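Local coordinates for protein 2-nitrobenzoate nitroreductase (Pseudomonas fluorescens, PDB 4Z85) that reduces the nitro group of 2-nitrobenzoate, probably with FMN as its flavin cofactor, at residues D76-V88 and K142-V156. Sequence-based numbering, arbitrary orientation.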
loop_
_atom_site.group_PDB
_atom_site.type_symbol
_atom_site.label_atom_id
_atom_site.label_comp_id
_atom_site.label_asym_id
_atom_site.label_seq_id
_atom_site.Cartn_x
_atom_site.Cartn_y
_atom_site.Cartn_z
ATOM N N ASP A 76 21.539 -1.923 0.507
ATOM C CA ASP A 76 22.205 -1.213 -0.586
ATOM C C ASP A 76 21.250 -0.767 -1.679
ATOM O O ASP A 76 21.675 -0.212 -2.698
ATOM C CB ASP A 76 23.258 -2.115 -1.226
ATOM C CG ASP A 76 24.283 -2.609 -0.236
ATOM O OD1 ASP A 76 25.054 -1.772 0.277
ATOM O OD2 ASP A 76 24.317 -3.834 0.021
ATOM N N THR A 77 19.966 -1.051 -1.490
ATOM C CA THR A 77 18.967 -0.814 -2.526
ATOM C C THR A 77 19.016 0.612 -3.070
ATOM O O THR A 77 19.040 0.824 -4.293
ATOM C CB THR A 77 17.559 -1.088 -1.989
ATOM O OG1 THR A 77 17.541 -2.374 -1.358
ATOM C CG2 THR A 77 16.529 -1.048 -3.118
ATOM N N LEU A 78 19.047 1.581 -2.163
ATOM C CA LEU A 78 18.986 2.988 -2.536
ATOM C C LEU A 78 20.177 3.402 -3.399
ATOM O O LEU A 78 20.003 4.065 -4.414
ATOM C CB LEU A 78 18.911 3.869 -1.288
ATOM C CG LEU A 78 18.584 5.343 -1.516
ATOM C CD1 LEU A 78 17.300 5.483 -2.325
ATOM C CD2 LEU A 78 18.465 6.086 -0.191
ATOM N N LYS A 79 21.381 3.007 -3.002
ATOM C CA LYS A 79 22.571 3.360 -3.773
ATOM C C LYS A 79 22.555 2.716 -5.161
ATOM O O LYS A 79 22.911 3.353 -6.155
ATOM C CB LYS A 79 23.837 2.957 -3.005
ATOM C CG LYS A 79 25.141 3.357 -3.687
ATOM C CD LYS A 79 26.333 3.092 -2.771
ATOM C CE LYS A 79 27.623 3.618 -3.365
ATOM N NZ LYS A 79 28.768 3.391 -2.444
ATOM N N ASN A 80 22.125 1.459 -5.235
ATOM C CA ASN A 80 22.012 0.761 -6.514
ATOM C C ASN A 80 21.022 1.453 -7.456
ATOM O O ASN A 80 21.259 1.581 -8.666
ATOM C CB ASN A 80 21.568 -0.687 -6.301
ATOM C CG ASN A 80 22.594 -1.522 -5.548
ATOM O OD1 ASN A 80 23.696 -1.060 -5.242
ATOM N ND2 ASN A 80 22.224 -2.768 -5.242
ATOM N N ILE A 81 19.904 1.899 -6.883
ATOM C CA ILE A 81 18.888 2.585 -7.672
ATOM C C ILE A 81 19.394 3.957 -8.135
ATOM O O ILE A 81 19.179 4.354 -9.282
ATOM C CB ILE A 81 17.571 2.746 -6.872
ATOM C CG1 ILE A 81 16.862 1.395 -6.767
ATOM C CG2 ILE A 81 16.670 3.800 -7.526
ATOM C CD1 ILE A 81 15.626 1.412 -5.857
ATOM N N ILE A 82 20.067 4.671 -7.242
ATOM C CA ILE A 82 20.638 5.979 -7.570
ATOM C C ILE A 82 21.649 5.865 -8.701
ATOM O O ILE A 82 21.620 6.646 -9.660
ATOM C CB ILE A 82 21.314 6.615 -6.347
ATOM C CG1 ILE A 82 20.258 7.066 -5.345
ATOM C CG2 ILE A 82 22.185 7.797 -6.760
ATOM C CD1 ILE A 82 20.819 7.551 -4.031
ATOM N N GLU A 83 22.513 4.865 -8.606
ATOM C CA GLU A 83 23.575 4.674 -9.584
ATOM C C GLU A 83 23.053 4.207 -10.936
ATOM O O GLU A 83 23.474 4.724 -11.970
ATOM C CB GLU A 83 24.608 3.678 -9.054
ATOM C CG GLU A 83 25.401 4.195 -7.859
ATOM C CD GLU A 83 26.344 3.155 -7.268
ATOM O OE1 GLU A 83 26.170 1.944 -7.542
ATOM O OE2 GLU A 83 27.268 3.557 -6.526
ATOM N N ARG A 84 22.128 3.247 -10.942
ATOM C CA ARG A 84 21.688 2.678 -12.216
ATOM C C ARG A 84 20.410 3.317 -12.779
ATOM O O ARG A 84 20.120 3.174 -13.966
ATOM C CB ARG A 84 21.475 1.174 -12.068
ATOM C CG ARG A 84 22.685 0.414 -11.562
ATOM C CD ARG A 84 23.304 -0.385 -12.680
ATOM N NE ARG A 84 24.412 -1.218 -12.220
ATOM C CZ ARG A 84 25.000 -2.139 -12.973
ATOM N NH1 ARG A 84 24.578 -2.342 -14.212
ATOM N NH2 ARG A 84 26.003 -2.859 -12.486
ATOM N N GLU A 85 19.652 4.004 -11.921
ATOM C CA GLU A 85 18.364 4.604 -12.284
ATOM C C GLU A 85 17.410 3.550 -12.842
ATOM O O GLU A 85 16.484 3.862 -13.600
ATOM C CB GLU A 85 18.571 5.749 -13.281
ATOM C CG GLU A 85 19.541 6.785 -12.734
ATOM C CD GLU A 85 19.767 7.951 -13.674
ATOM O OE1 GLU A 85 18.886 8.221 -14.522
ATOM O OE2 GLU A 85 20.831 8.595 -13.553
ATOM N N GLN A 86 17.647 2.302 -12.444
ATOM C CA GLN A 86 16.840 1.171 -12.870
ATOM C C GLN A 86 16.688 0.190 -11.730
ATOM O O GLN A 86 17.584 0.076 -10.892
ATOM C CB GLN A 86 17.472 0.430 -14.049
ATOM C CG GLN A 86 17.919 1.257 -15.212
ATOM C CD GLN A 86 18.475 0.384 -16.317
ATOM O OE1 GLN A 86 18.870 -0.759 -16.078
ATOM N NE2 GLN A 86 18.493 0.906 -17.529
ATOM N N PHE A 87 15.568 -0.530 -11.722
ATOM C CA PHE A 87 15.382 -1.634 -10.771
ATOM C C PHE A 87 14.142 -2.429 -11.121
ATOM O O PHE A 87 13.337 -2.010 -11.970
ATOM C CB PHE A 87 15.305 -1.132 -9.319
ATOM C CG PHE A 87 14.196 -0.145 -9.054
ATOM C CD1 PHE A 87 14.345 1.194 -9.388
ATOM C CD2 PHE A 87 13.022 -0.548 -8.425
ATOM C CE1 PHE A 87 13.337 2.111 -9.128
ATOM C CE2 PHE A 87 12.014 0.363 -8.156
ATOM C CZ PHE A 87 12.166 1.694 -8.510
ATOM N N VAL A 88 13.997 -3.591 -10.485
ATOM C CA VAL A 88 12.815 -4.412 -10.724
ATOM C C VAL A 88 12.019 -4.559 -9.447
ATOM O O VAL A 88 12.585 -4.846 -8.392
ATOM C CB VAL A 88 13.161 -5.817 -11.244
ATOM C CG1 VAL A 88 11.917 -6.734 -11.240
ATOM C CG2 VAL A 88 13.760 -5.733 -12.650
ATOM N N LYS A 142 12.221 2.305 -14.066
ATOM C CA LYS A 142 13.234 3.337 -14.064
ATOM C C LYS A 142 12.967 4.294 -12.922
ATOM O O LYS A 142 11.822 4.487 -12.505
ATOM C CB LYS A 142 13.256 4.076 -15.404
ATOM C CG LYS A 142 13.692 3.172 -16.548
ATOM C CD LYS A 142 13.672 3.914 -17.884
ATOM C CE LYS A 142 14.415 3.146 -18.973
ATOM N NZ LYS A 142 14.389 3.887 -20.282
ATOM N N LEU A 143 14.033 4.885 -12.411
ATOM C CA LEU A 143 13.911 5.862 -11.348
ATOM C C LEU A 143 13.246 7.119 -11.865
ATOM O O LEU A 143 13.690 7.701 -12.849
ATOM C CB LEU A 143 15.287 6.203 -10.764
ATOM C CG LEU A 143 15.245 7.223 -9.626
ATOM C CD1 LEU A 143 14.489 6.633 -8.416
ATOM C CD2 LEU A 143 16.637 7.689 -9.226
ATOM N N TYR A 144 12.178 7.535 -11.207
ATOM C CA TYR A 144 11.557 8.801 -11.528
ATOM C C TYR A 144 12.174 9.902 -10.678
ATOM O O TYR A 144 12.654 10.922 -11.193
ATOM C CB TYR A 144 10.061 8.727 -11.297
ATOM C CG TYR A 144 9.296 9.891 -11.871
ATOM C CD1 TYR A 144 8.944 9.908 -13.219
ATOM C CD2 TYR A 144 8.940 10.979 -11.085
ATOM C CE1 TYR A 144 8.223 10.957 -13.751
ATOM C CE2 TYR A 144 8.228 12.039 -11.613
ATOM C CZ TYR A 144 7.875 12.023 -12.954
ATOM O OH TYR A 144 7.162 13.081 -13.468
ATOM N N LYS A 145 12.160 9.698 -9.362
ATOM C CA LYS A 145 12.723 10.716 -8.471
ATOM C C LYS A 145 12.897 10.161 -7.077
ATOM O O LYS A 145 12.099 9.347 -6.639
ATOM C CB LYS A 145 11.816 11.945 -8.410
ATOM C CG LYS A 145 12.099 12.907 -7.276
ATOM C CD LYS A 145 12.009 14.339 -7.747
ATOM C CE LYS A 145 10.653 14.922 -7.443
ATOM N NZ LYS A 145 10.531 16.285 -8.049
ATOM N N ILE A 146 13.921 10.608 -6.364
ATOM C CA ILE A 146 14.010 10.269 -4.944
ATOM C C ILE A 146 13.699 11.516 -4.141
ATOM O O ILE A 146 14.241 12.587 -4.412
ATOM C CB ILE A 146 15.384 9.713 -4.567
ATOM C CG1 ILE A 146 15.608 8.382 -5.284
ATOM C CG2 ILE A 146 15.485 9.501 -3.056
ATOM C CD1 ILE A 146 16.932 7.794 -5.039
ATOM N N ILE A 147 12.781 11.401 -3.194
ATOM C CA ILE A 147 12.550 12.479 -2.247
ATOM C C ILE A 147 13.112 12.029 -0.910
ATOM O O ILE A 147 12.651 11.051 -0.361
ATOM C CB ILE A 147 11.058 12.830 -2.090
ATOM C CG1 ILE A 147 10.500 13.428 -3.388
ATOM C CG2 ILE A 147 10.866 13.811 -0.948
ATOM C CD1 ILE A 147 9.041 13.781 -3.317
ATOM N N ASP A 148 14.114 12.720 -0.383
ATOM C CA ASP A 148 14.611 12.343 0.938
ATOM C C ASP A 148 13.571 12.685 1.994
ATOM O O ASP A 148 13.062 13.793 2.050
ATOM C CB ASP A 148 15.942 13.037 1.244
ATOM C CG ASP A 148 17.063 12.548 0.357
ATOM O OD1 ASP A 148 17.071 11.343 -0.005
ATOM O OD2 ASP A 148 17.933 13.372 0.010
ATOM N N PHE A 149 13.246 11.688 2.804
ATOM C CA PHE A 149 12.322 11.801 3.916
ATOM C C PHE A 149 13.084 12.463 5.064
ATOM O O PHE A 149 12.695 13.503 5.596
ATOM C CB PHE A 149 11.824 10.391 4.279
ATOM C CG PHE A 149 10.707 10.346 5.269
ATOM C CD1 PHE A 149 10.975 10.291 6.630
ATOM C CD2 PHE A 149 9.388 10.278 4.846
ATOM C CE1 PHE A 149 9.949 10.214 7.552
ATOM C CE2 PHE A 149 8.355 10.196 5.764
ATOM C CZ PHE A 149 8.635 10.173 7.125
ATOM N N SER A 150 14.201 11.837 5.406
ATOM C CA SER A 150 15.103 12.314 6.442
ATOM C C SER A 150 16.496 11.850 6.054
ATOM O O SER A 150 16.675 11.262 4.992
ATOM C CB SER A 150 14.707 11.769 7.810
ATOM O OG SER A 150 14.767 10.359 7.824
ATOM N N LYS A 151 17.487 12.083 6.903
ATOM C CA LYS A 151 18.830 11.638 6.567
ATOM C C LYS A 151 18.943 10.114 6.583
ATOM O O LYS A 151 19.898 9.556 6.046
ATOM C CB LYS A 151 19.859 12.266 7.516
ATOM C CG LYS A 151 20.197 13.710 7.180
ATOM C CD LYS A 151 19.911 14.644 8.343
ATOM C CE LYS A 151 20.802 15.873 8.281
ATOM N NZ LYS A 151 20.881 16.552 9.609
ATOM N N GLN A 152 17.946 9.446 7.160
ATOM C CA GLN A 152 17.962 7.993 7.298
ATOM C C GLN A 152 16.897 7.256 6.461
ATOM O O GLN A 152 16.821 6.025 6.490
ATOM C CB GLN A 152 17.779 7.629 8.770
ATOM C CG GLN A 152 16.396 7.984 9.308
ATOM C CD GLN A 152 16.444 8.667 10.670
ATOM O OE1 GLN A 152 16.953 8.107 11.640
ATOM N NE2 GLN A 152 15.912 9.885 10.744
ATOM N N ARG A 153 16.079 8.002 5.719
ATOM C CA ARG A 153 14.960 7.402 4.985
ATOM C C ARG A 153 14.658 8.186 3.717
ATOM O O ARG A 153 14.726 9.406 3.725
ATOM C CB ARG A 153 13.724 7.362 5.872
ATOM C CG ARG A 153 12.592 6.485 5.375
ATOM C CD ARG A 153 11.684 6.196 6.553
ATOM N NE ARG A 153 10.565 5.330 6.227
ATOM C CZ ARG A 153 10.659 4.021 6.035
ATOM N NH1 ARG A 153 11.836 3.406 6.122
ATOM N NH2 ARG A 153 9.573 3.323 5.751
ATOM N N SER A 154 14.324 7.484 2.637
ATOM C CA SER A 154 14.044 8.143 1.366
ATOM C C SER A 154 12.824 7.529 0.713
ATOM O O SER A 154 12.579 6.339 0.844
ATOM C CB SER A 154 15.240 8.039 0.431
ATOM O OG SER A 154 16.314 8.809 0.938
ATOM N N MET A 155 12.053 8.353 0.024
ATOM C CA MET A 155 10.942 7.864 -0.780
ATOM C C MET A 155 11.385 7.742 -2.235
ATOM O O MET A 155 11.728 8.738 -2.879
ATOM C CB MET A 155 9.744 8.795 -0.646
ATOM C CG MET A 155 9.095 8.722 0.742
ATOM S SD MET A 155 7.767 9.901 0.990
ATOM C CE MET A 155 8.713 11.425 0.969
ATOM N N VAL A 156 11.398 6.514 -2.729
ATOM C CA VAL A 156 11.799 6.229 -4.094
ATOM C C VAL A 156 10.554 6.212 -4.967
ATOM O O VAL A 156 9.660 5.412 -4.735
ATOM C CB VAL A 156 12.513 4.881 -4.209
ATOM C CG1 VAL A 156 12.858 4.583 -5.686
ATOM C CG2 VAL A 156 13.758 4.860 -3.314
#
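Glu85 O accepts the backbone N-H of Leu143 at 2.9 Å, nearly straight at the hydrogen (167°), yet the donor sits well above the carbonyl plane, 61° out of it. The same oxygen is approached by Lys142 CA at 3.3 Å, a CA-H...O contact. Glu85, with positive phi, is the first residue to leave the helical conformation of 77-84, and strand 86-90 follows directly. Gln86 then pairs with Lys142 as an antiparallel, non-hydrogen-bonded bridge, their CA atoms 4.4 Å apart. The bridge belongs to the closed antiparallel barrel of the flavin reductase-like domain, in which strand 137-150 runs between strands 86-90 and 153-165. Helix 77-84 lies against the hairpin of strands 137-150 and 153-165, joined by the type I turn from Ser150 to Arg153; its axis passes 8.5 Å from that of strand 142-150 and crosses it almost perpendicularly (-95°).

The remaining contacts are mostly between apolar side chains. In one of its two deposited conformers, Leu78 divides its methyls over the hairpin: CD1 meets Ile146 CD1 at 3.6 Å and also touches Val156 CG2, while CD2 lies against Ser154 OG. That hydroxyl is hydrogen-bonded to His63 NE2 and lies close to Asp148 OD1. Ile146 CD1 also presses on Ile82 CG1, a tight 3.4 Å carbon pair between side chains crossing at about a right angle. Nearer the strand junction, Ile81 spreads its branches: CG2 packs on Leu143 CD1 at 3.7 Å, whereas CD1 lies over one face of the Phe87 ring, offset toward its rim. Phe87 CZ reaches Val156 CG1 obliquely at 4.1 Å.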